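Local coordinates for protein methyltransferase WBDD (Escherichia coli, PDB 4AZS) that regulates O-antigen chain length in serotype O9a as a bifunctional kinase and methyltransferase, binding S-adenosylmethionine in one domain and an adenine nucleotide in the other, at residues A[55-60]-A[82-87]; A[62-67]-A[223-228]; A[402-407]-A[448-453]. One frame throughout, in Å; residues are numbered along the deposited sequence.

In the fold
From the N terminus, helix 47-64 supplies the first segments of both contact 1 and contact 2. Contact 1 closes a short loop of 21 residues through strand 69-73, bringing helix 79-86 alongside the long helix. Contact 2 spans 155 residues, all seven strands of the methyltransferase sheet among them, before the hairpin strand 225-228 returns to the helix's C-terminal end. The two cross along the chain and touch, Y57 against P67 and L60 against R225. Contact 3 follows in series, its nearest atoms about 28 Å from contact 2, and joins helix 397-410 to the start of helix 452-460 beyond the nucleotide pocket, on the opposite side of the chain's centre.

Contact 1: A[55-60]-A[82-87]; sequences EQYDNL and LSLASK
K87 reaches over to helix 47-64 and meets it twice, by charge and by carbon. Its NZ forms a salt bridge with OD1 of D58 at 2.9 Å, arriving on the syn side of the carboxylate and about 15° out of its plane. Just behind the ammonium, K87 CE rests 3.9 Å from CD1 of Y57, the lysine chain and the tyrosine running antiparallel. Bends at chi3 and chi4 (44° and 67°) fold the lysine back so that one end serves both neighbours. Deeper in, CD2 of L84 lies 4.2 Å from Y57 CB, the apolar part of the contact.

The tyrosine is fixed at its far end. With CG anti to the backbone N (chi1 179°), the ring extends off the helix, and its OH hydrogen-bonds to the backbone N of L68. A water 2.7 Å from Y57 OH donates to K87 O, linking the hydroxyl to the loop that follows helix 79-86. Y57 and L84 both pack on V70 of strand 69-73, so the two helices lie side by side on the methyltransferase sheet, joined by the D58-K87 salt bridge on the outer side and by the Y57-L84 contact next to the strand.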
# COMPACT_ATOMS: atom_id res chain seq x y z
N GLU A 55 15.90 32.01 -44.48
CA GLU A 55 15.54 31.53 -45.82
C GLU A 55 14.03 31.24 -45.89
O GLU A 55 13.34 31.63 -46.83
CB GLU A 55 16.38 30.30 -46.16
CG GLU A 55 15.76 29.26 -47.10
CD GLU A 55 16.67 28.03 -47.27
OE1 GLU A 55 17.92 28.15 -47.14
OE2 GLU A 55 16.13 26.94 -47.55
N GLN A 56 13.49 30.56 -44.88
CA GLN A 56 12.09 30.22 -44.86
C GLN A 56 11.23 31.46 -44.62
O GLN A 56 10.18 31.59 -45.23
CB GLN A 56 11.80 29.19 -43.76
CG GLN A 56 12.34 27.78 -44.03
CD GLN A 56 11.87 27.21 -45.35
OE1 GLN A 56 10.76 27.49 -45.84
NE2 GLN A 56 12.73 26.48 -45.98
N TYR A 57 11.68 32.36 -43.73
CA TYR A 57 11.04 33.67 -43.59
C TYR A 57 10.90 34.36 -44.97
O TYR A 57 9.81 34.77 -45.34
CB TYR A 57 11.79 34.57 -42.62
CG TYR A 57 11.15 35.95 -42.49
CD1 TYR A 57 11.45 36.98 -43.39
CD2 TYR A 57 10.21 36.19 -41.50
CE1 TYR A 57 10.83 38.23 -43.28
CE2 TYR A 57 9.60 37.40 -41.39
CZ TYR A 57 9.90 38.42 -42.28
OH TYR A 57 9.26 39.60 -42.11
N ASP A 58 11.98 34.44 -45.73
CA ASP A 58 11.97 35.13 -47.04
C ASP A 58 11.02 34.46 -48.00
O ASP A 58 10.24 35.15 -48.68
CB ASP A 58 13.38 35.15 -47.67
CG ASP A 58 14.34 36.04 -46.93
OD1 ASP A 58 13.88 36.91 -46.19
OD2 ASP A 58 15.56 35.88 -47.10
N ASN A 59 11.05 33.12 -48.07
CA ASN A 59 10.14 32.40 -48.95
C ASN A 59 8.71 32.75 -48.62
O ASN A 59 7.90 32.98 -49.49
CB ASN A 59 10.30 30.87 -48.80
CG ASN A 59 11.60 30.36 -49.35
OD1 ASN A 59 12.29 31.06 -50.11
ND2 ASN A 59 11.96 29.13 -48.99
N LEU A 60 8.37 32.75 -47.35
CA LEU A 60 6.95 32.92 -47.02
C LEU A 60 6.60 34.39 -47.18
O LEU A 60 5.50 34.73 -47.57
CB LEU A 60 6.65 32.43 -45.61
CG LEU A 60 5.18 32.53 -45.17
CD1 LEU A 60 4.22 31.76 -46.07
CD2 LEU A 60 5.13 32.00 -43.76
N LEU A 82 14.81 39.02 -32.44
CA LEU A 82 15.53 40.25 -32.85
C LEU A 82 16.13 40.16 -34.25
O LEU A 82 16.07 41.14 -35.02
CB LEU A 82 16.62 40.61 -31.84
CG LEU A 82 16.04 40.88 -30.44
CD1 LEU A 82 17.10 40.84 -29.34
CD2 LEU A 82 15.29 42.20 -30.41
N SER A 83 16.66 39.00 -34.61
CA SER A 83 17.27 38.82 -35.92
C SER A 83 16.21 38.93 -37.01
O SER A 83 16.48 39.50 -38.08
CB SER A 83 18.01 37.48 -36.04
OG SER A 83 19.16 37.42 -35.23
N LEU A 84 15.00 38.42 -36.77
CA LEU A 84 13.93 38.61 -37.77
C LEU A 84 13.32 40.01 -37.75
O LEU A 84 12.94 40.55 -38.80
CB LEU A 84 12.84 37.56 -37.60
CG LEU A 84 13.28 36.12 -37.78
CD1 LEU A 84 12.10 35.21 -37.46
CD2 LEU A 84 13.77 35.85 -39.19
N ALA A 85 13.24 40.63 -36.59
CA ALA A 85 12.76 42.02 -36.53
C ALA A 85 13.71 42.92 -37.27
O ALA A 85 13.31 43.90 -37.83
CB ALA A 85 12.59 42.50 -35.10
N SER A 86 14.98 42.55 -37.26
CA SER A 86 15.97 43.30 -38.00
C SER A 86 15.69 43.35 -39.51
O SER A 86 16.04 44.32 -40.18
CB SER A 86 17.34 42.66 -37.81
OG SER A 86 18.26 43.57 -38.19
N LYS A 87 15.14 42.27 -40.04
CA LYS A 87 14.75 42.16 -41.45
C LYS A 87 13.34 42.68 -41.74
O LYS A 87 12.81 42.41 -42.81
CB LYS A 87 14.81 40.69 -41.88
CG LYS A 87 16.20 40.10 -41.84
CD LYS A 87 16.14 38.58 -41.78
CE LYS A 87 15.13 37.97 -42.75
NZ LYS A 87 15.55 38.18 -44.18
O HOH W 1 10.34 41.63 -43.46

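Contact 2: A[62-67]-A[223-228]; sequences RALGRP and NHRVLI. With SO4 (sulfate ion), chain E; SO4 (sulfate ion), chain F.
L64 lays its CD2 methyl over one face of the R225 guanidinium, 3.6 Å from NH1, while CB of A63 comes obliquely to NH2 of R225, also at 3.6 Å. Everything that passes between the two segments goes through this one arginine. A63 points its CB at the strand. L64 starts off to one side, but with CG beside the backbone N (chi1 -62°) the end of its side chain swings in over the cation. R225 itself bends at chi3 (73°), which turns the flat group to present a face to the leucine. P234 and Q168 pack against its side chain, and N232 OD1 accepts a hydrogen bond from NH2.

The other part is polar and lies toward solvent, where R66 is exposed. A sulfate, probably from the crystallisation liquor, sits at the edge of the R225 guanidinium, near its plane, and takes two hydrogen bonds: NH1 to O1 at 2.7 Å and NH2 to O2 at 2.8 Å, the latter almost straight at 170°. R66 lies farther out and does not meet the strand. It also holds a second sulfate by two bonds, but side-on, NE to O2 at 2.9 Å and NH2 to O1 at 3.1 Å, where R225 binds end-on; its NH1 turns to P67 O at 3.2 Å and forms a salt bridge with D136.

G65, with positive phi, is the C-prime residue of a Schellman motif: R66 N returns to S61 O, and G65 N makes a weak bond to R62 O. The contact thus sets the capped C-terminal end of helix 47-64 against the two-stranded antiparallel hairpin 225-228/231-234, which follows the last strand of the methyltransferase sheet.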
# COMPACT_ATOMS: atom_id res chain seq x y z
N ARG A 62 7.91 36.45 -49.36
CA ARG A 62 7.75 36.58 -50.80
C ARG A 62 6.37 36.10 -51.23
O ARG A 62 5.68 36.78 -51.95
CB ARG A 62 8.84 35.82 -51.54
CG ARG A 62 8.96 36.11 -53.06
CD ARG A 62 10.17 35.40 -53.73
NE ARG A 62 11.37 35.44 -52.87
CZ ARG A 62 11.97 34.39 -52.27
NH1 ARG A 62 11.56 33.14 -52.45
NH2 ARG A 62 13.03 34.60 -51.48
N ALA A 63 5.95 34.93 -50.75
CA ALA A 63 4.67 34.35 -51.19
C ALA A 63 3.51 35.20 -50.77
O ALA A 63 2.59 35.40 -51.52
CB ALA A 63 4.50 32.94 -50.62
N LEU A 64 3.52 35.69 -49.54
CA LEU A 64 2.43 36.50 -49.06
C LEU A 64 2.56 37.95 -49.53
O LEU A 64 1.65 38.72 -49.36
CB LEU A 64 2.35 36.43 -47.53
CG LEU A 64 2.08 35.07 -46.87
CD1 LEU A 64 1.98 35.17 -45.35
CD2 LEU A 64 0.81 34.41 -47.41
N GLY A 65 3.70 38.35 -50.04
CA GLY A 65 3.85 39.71 -50.56
C GLY A 65 4.07 40.78 -49.50
O GLY A 65 3.88 41.97 -49.78
N ARG A 66 4.51 40.41 -48.31
CA ARG A 66 4.64 41.39 -47.22
C ARG A 66 5.50 40.86 -46.08
O ARG A 66 5.78 39.65 -46.03
CB ARG A 66 3.27 41.80 -46.68
CG ARG A 66 2.50 40.64 -46.10
CD ARG A 66 1.29 41.11 -45.34
NE ARG A 66 0.43 39.97 -45.03
CZ ARG A 66 0.64 39.12 -44.02
NH1 ARG A 66 1.68 39.32 -43.21
NH2 ARG A 66 -0.21 38.10 -43.82
N PRO A 67 5.96 41.77 -45.20
CA PRO A 67 6.66 41.41 -44.01
C PRO A 67 5.73 40.56 -43.13
O PRO A 67 4.54 40.73 -43.24
CB PRO A 67 6.97 42.76 -43.36
CG PRO A 67 6.90 43.77 -44.46
CD PRO A 67 5.76 43.24 -45.29
N ASN A 223 -0.65 23.79 -41.80
CA ASN A 223 -2.00 23.26 -41.98
C ASN A 223 -2.75 23.99 -43.10
O ASN A 223 -3.92 23.73 -43.31
CB ASN A 223 -2.80 23.28 -40.69
CG ASN A 223 -2.69 22.00 -39.89
OD1 ASN A 223 -2.06 21.02 -40.30
ND2 ASN A 223 -3.26 22.02 -38.71
N HIS A 224 -2.07 24.87 -43.83
CA HIS A 224 -2.73 25.73 -44.80
C HIS A 224 -2.03 25.86 -46.12
O HIS A 224 -2.65 26.31 -47.08
CB HIS A 224 -2.90 27.12 -44.19
CG HIS A 224 -3.81 27.14 -43.03
ND1 HIS A 224 -5.15 26.94 -43.15
CD2 HIS A 224 -3.56 27.31 -41.67
CE1 HIS A 224 -5.71 26.98 -41.94
NE2 HIS A 224 -4.74 27.20 -41.03
N ARG A 225 -0.74 25.55 -46.17
CA ARG A 225 0.07 25.75 -47.35
C ARG A 225 0.99 24.59 -47.65
O ARG A 225 1.50 23.91 -46.74
CB ARG A 225 0.93 27.03 -47.20
CG ARG A 225 0.12 28.32 -47.01
CD ARG A 225 0.98 29.59 -46.93
NE ARG A 225 1.52 29.95 -48.22
CZ ARG A 225 0.92 30.72 -49.12
NH1 ARG A 225 -0.25 31.24 -48.87
NH2 ARG A 225 1.50 30.96 -50.29
N VAL A 226 1.19 24.36 -48.94
CA VAL A 226 2.34 23.61 -49.37
C VAL A 226 3.53 24.57 -49.38
O VAL A 226 3.49 25.60 -50.01
CB VAL A 226 2.11 23.00 -50.77
CG1 VAL A 226 3.38 22.35 -51.29
CG2 VAL A 226 1.00 21.98 -50.68
N LEU A 227 4.59 24.19 -48.69
CA LEU A 227 5.73 25.01 -48.50
C LEU A 227 6.96 24.25 -48.99
O LEU A 227 7.64 23.60 -48.23
CB LEU A 227 5.87 25.31 -47.02
CG LEU A 227 4.76 26.09 -46.35
CD1 LEU A 227 4.96 26.14 -44.86
CD2 LEU A 227 4.67 27.47 -46.92
N ILE A 228 7.24 24.39 -50.27
CA ILE A 228 8.32 23.70 -50.93
C ILE A 228 9.07 24.85 -51.61
O ILE A 228 8.44 25.79 -52.09
CB ILE A 228 7.71 22.72 -51.96
CG1 ILE A 228 7.11 21.51 -51.26
CG2 ILE A 228 8.73 22.24 -52.98
CD1 ILE A 228 6.22 20.70 -52.18
S SO4 E . -1.28 33.26 -51.62
O1 SO4 E . -1.87 32.78 -50.34
O2 SO4 E . -0.03 32.54 -51.99
O3 SO4 E . -0.94 34.71 -51.46
O4 SO4 E . -2.33 33.02 -52.66
S SO4 F . -2.97 38.77 -46.25
O1 SO4 F . -2.30 37.46 -46.05
O2 SO4 F . -1.99 39.84 -46.58
O3 SO4 F . -3.70 39.15 -45.02
O4 SO4 F . -3.94 38.64 -47.36

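Contact 3: A[402-407]-A[448-453]; sequences SFFVFV and ERWNFV. Unlike the reference sequence in segment 448-453: V453 (reference Ala).
F403, the first residue of 402-407 to touch the other segment, takes the edge of F452 toward its ring face, an offset edge-to-face pair with centroids 6.0 Å apart and planes at 88°. The touching atom of F452 is CE1, which lies 4.1 Å from CD1 of F403 and 4.2 Å from its CG, beside the CG-CD1 bond nearest the backbone. F403 has CG anti to the backbone N (chi1 -168°), and its CB is directed at the partner segment. F452 begins off to one side and brings only the end of its ring in. Around the pair, L349 and L352 of helix 341-357 and W438 of helix 435-443 pack on F403, and L399 packs on F452.

These helices form the C-terminal, mostly helical part of the kinase half of the protein, consistent with the C-lobe of a protein-kinase-like fold. The segment 448-453 leads into its helix 452-460 through N451, the N-cap, whose OD1 accepts a hydrogen bond from L454 N.

F404, next in sequence, turns to the indole of W450 instead. Its CE2 meets CZ3 of W450 at 4.0 Å; the indole carbon lies at the edge of the phenyl ring, near its plane, and the two side chains cross at about a right angle. W443 of helix 435-443 joins both rings, edge-to-face with W450 and at about 40° to F404. On its polar side the indole is held by NE1, which hydrogen-bonds to E445 O. Farther along the helix, F406 sets CD2 3.7 Å above the plane of the F403 ring, displaced from its centre.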
# COMPACT_ATOMS: atom_id res chain seq x y z
N SER A 402 -4.21 -9.22 -66.37
CA SER A 402 -4.75 -8.37 -65.29
C SER A 402 -5.85 -7.45 -65.81
O SER A 402 -6.84 -7.21 -65.13
CB SER A 402 -3.67 -7.51 -64.69
OG SER A 402 -3.20 -6.70 -65.72
N PHE A 403 -5.70 -6.96 -67.03
CA PHE A 403 -6.71 -6.05 -67.51
C PHE A 403 -8.07 -6.76 -67.55
O PHE A 403 -9.12 -6.12 -67.49
CB PHE A 403 -6.34 -5.46 -68.86
CG PHE A 403 -7.22 -4.31 -69.24
CD1 PHE A 403 -6.93 -3.02 -68.78
CD2 PHE A 403 -8.36 -4.51 -69.97
CE1 PHE A 403 -7.75 -1.96 -69.08
CE2 PHE A 403 -9.19 -3.44 -70.28
CZ PHE A 403 -8.89 -2.17 -69.82
N PHE A 404 -8.05 -8.09 -67.64
CA PHE A 404 -9.30 -8.84 -67.62
C PHE A 404 -9.91 -8.84 -66.24
O PHE A 404 -11.13 -8.83 -66.09
CB PHE A 404 -9.09 -10.28 -68.07
CG PHE A 404 -8.65 -10.41 -69.49
CD1 PHE A 404 -9.34 -9.74 -70.50
CD2 PHE A 404 -7.57 -11.21 -69.82
CE1 PHE A 404 -8.95 -9.87 -71.82
CE2 PHE A 404 -7.18 -11.35 -71.14
CZ PHE A 404 -7.86 -10.66 -72.13
N VAL A 405 -9.04 -8.87 -65.24
CA VAL A 405 -9.48 -8.83 -63.87
C VAL A 405 -10.09 -7.46 -63.59
O VAL A 405 -11.26 -7.37 -63.18
CB VAL A 405 -8.32 -9.14 -62.91
CG1 VAL A 405 -8.79 -9.01 -61.47
CG2 VAL A 405 -7.80 -10.56 -63.16
N PHE A 406 -9.32 -6.40 -63.82
CA PHE A 406 -9.85 -5.03 -63.86
C PHE A 406 -11.26 -5.04 -64.45
O PHE A 406 -12.21 -4.54 -63.83
CB PHE A 406 -8.95 -4.09 -64.68
CG PHE A 406 -9.45 -2.67 -64.78
CD1 PHE A 406 -9.44 -1.83 -63.68
CD2 PHE A 406 -9.89 -2.15 -65.98
CE1 PHE A 406 -9.88 -0.52 -63.77
CE2 PHE A 406 -10.33 -0.83 -66.08
CZ PHE A 406 -10.32 -0.02 -64.96
N VAL A 407 -11.40 -5.62 -65.64
CA VAL A 407 -12.69 -5.59 -66.33
C VAL A 407 -13.74 -6.28 -65.47
O VAL A 407 -14.85 -5.78 -65.31
CB VAL A 407 -12.65 -6.29 -67.71
CG1 VAL A 407 -14.06 -6.64 -68.17
CG2 VAL A 407 -11.96 -5.39 -68.73
N GLU A 448 1.55 -14.77 -78.46
CA GLU A 448 2.43 -13.75 -79.02
C GLU A 448 1.63 -12.60 -79.61
O GLU A 448 2.20 -11.58 -79.89
CB GLU A 448 3.36 -14.32 -80.10
CG GLU A 448 2.65 -14.78 -81.39
CD GLU A 448 3.59 -15.47 -82.39
OE1 GLU A 448 4.82 -15.35 -82.26
OE2 GLU A 448 3.09 -16.14 -83.32
N ARG A 449 0.33 -12.75 -79.82
CA ARG A 449 -0.47 -11.67 -80.40
C ARG A 449 -1.21 -10.83 -79.37
O ARG A 449 -1.87 -9.87 -79.75
CB ARG A 449 -1.45 -12.21 -81.47
CG ARG A 449 -0.75 -12.56 -82.76
CD ARG A 449 -1.64 -13.16 -83.84
NE ARG A 449 -2.83 -12.37 -84.12
CZ ARG A 449 -2.98 -11.46 -85.10
NH1 ARG A 449 -1.99 -11.16 -85.94
NH2 ARG A 449 -4.16 -10.82 -85.24
N TRP A 450 -1.10 -11.17 -78.09
CA TRP A 450 -1.81 -10.43 -77.04
C TRP A 450 -1.12 -9.11 -76.80
O TRP A 450 0.09 -9.08 -76.50
CB TRP A 450 -1.81 -11.18 -75.73
CG TRP A 450 -2.71 -12.37 -75.68
CD1 TRP A 450 -3.11 -13.16 -76.73
CD2 TRP A 450 -3.32 -12.97 -74.49
NE1 TRP A 450 -3.90 -14.17 -76.28
CE2 TRP A 450 -4.05 -14.13 -74.95
CE3 TRP A 450 -3.31 -12.67 -73.13
CZ2 TRP A 450 -4.77 -14.93 -74.09
CZ3 TRP A 450 -4.01 -13.50 -72.26
CH2 TRP A 450 -4.74 -14.59 -72.73
N ASN A 451 -1.85 -8.01 -76.95
CA ASN A 451 -1.30 -6.65 -76.67
C ASN A 451 -2.44 -5.69 -76.68
O ASN A 451 -3.58 -6.11 -76.87
CB ASN A 451 -0.22 -6.24 -77.67
CG ASN A 451 -0.74 -6.13 -79.08
OD1 ASN A 451 -1.84 -5.67 -79.32
ND2 ASN A 451 0.04 -6.58 -80.03
N PHE A 452 -2.17 -4.42 -76.36
CA PHE A 452 -3.30 -3.51 -76.10
C PHE A 452 -3.94 -3.00 -77.36
O PHE A 452 -5.11 -2.72 -77.35
CB PHE A 452 -2.93 -2.40 -75.13
CG PHE A 452 -2.87 -2.86 -73.71
CD1 PHE A 452 -4.00 -2.86 -72.92
CD2 PHE A 452 -1.68 -3.37 -73.19
CE1 PHE A 452 -3.94 -3.30 -71.60
CE2 PHE A 452 -1.61 -3.79 -71.86
CZ PHE A 452 -2.74 -3.77 -71.07
N VAL A 453 -3.19 -2.97 -78.44
CA VAL A 453 -3.75 -2.68 -79.75
C VAL A 453 -4.80 -3.71 -80.13
O VAL A 453 -5.89 -3.36 -80.61
CB VAL A 453 -2.65 -2.63 -80.80
CG1 VAL A 453 -3.25 -2.60 -82.20
CG2 VAL A 453 -1.80 -1.37 -80.56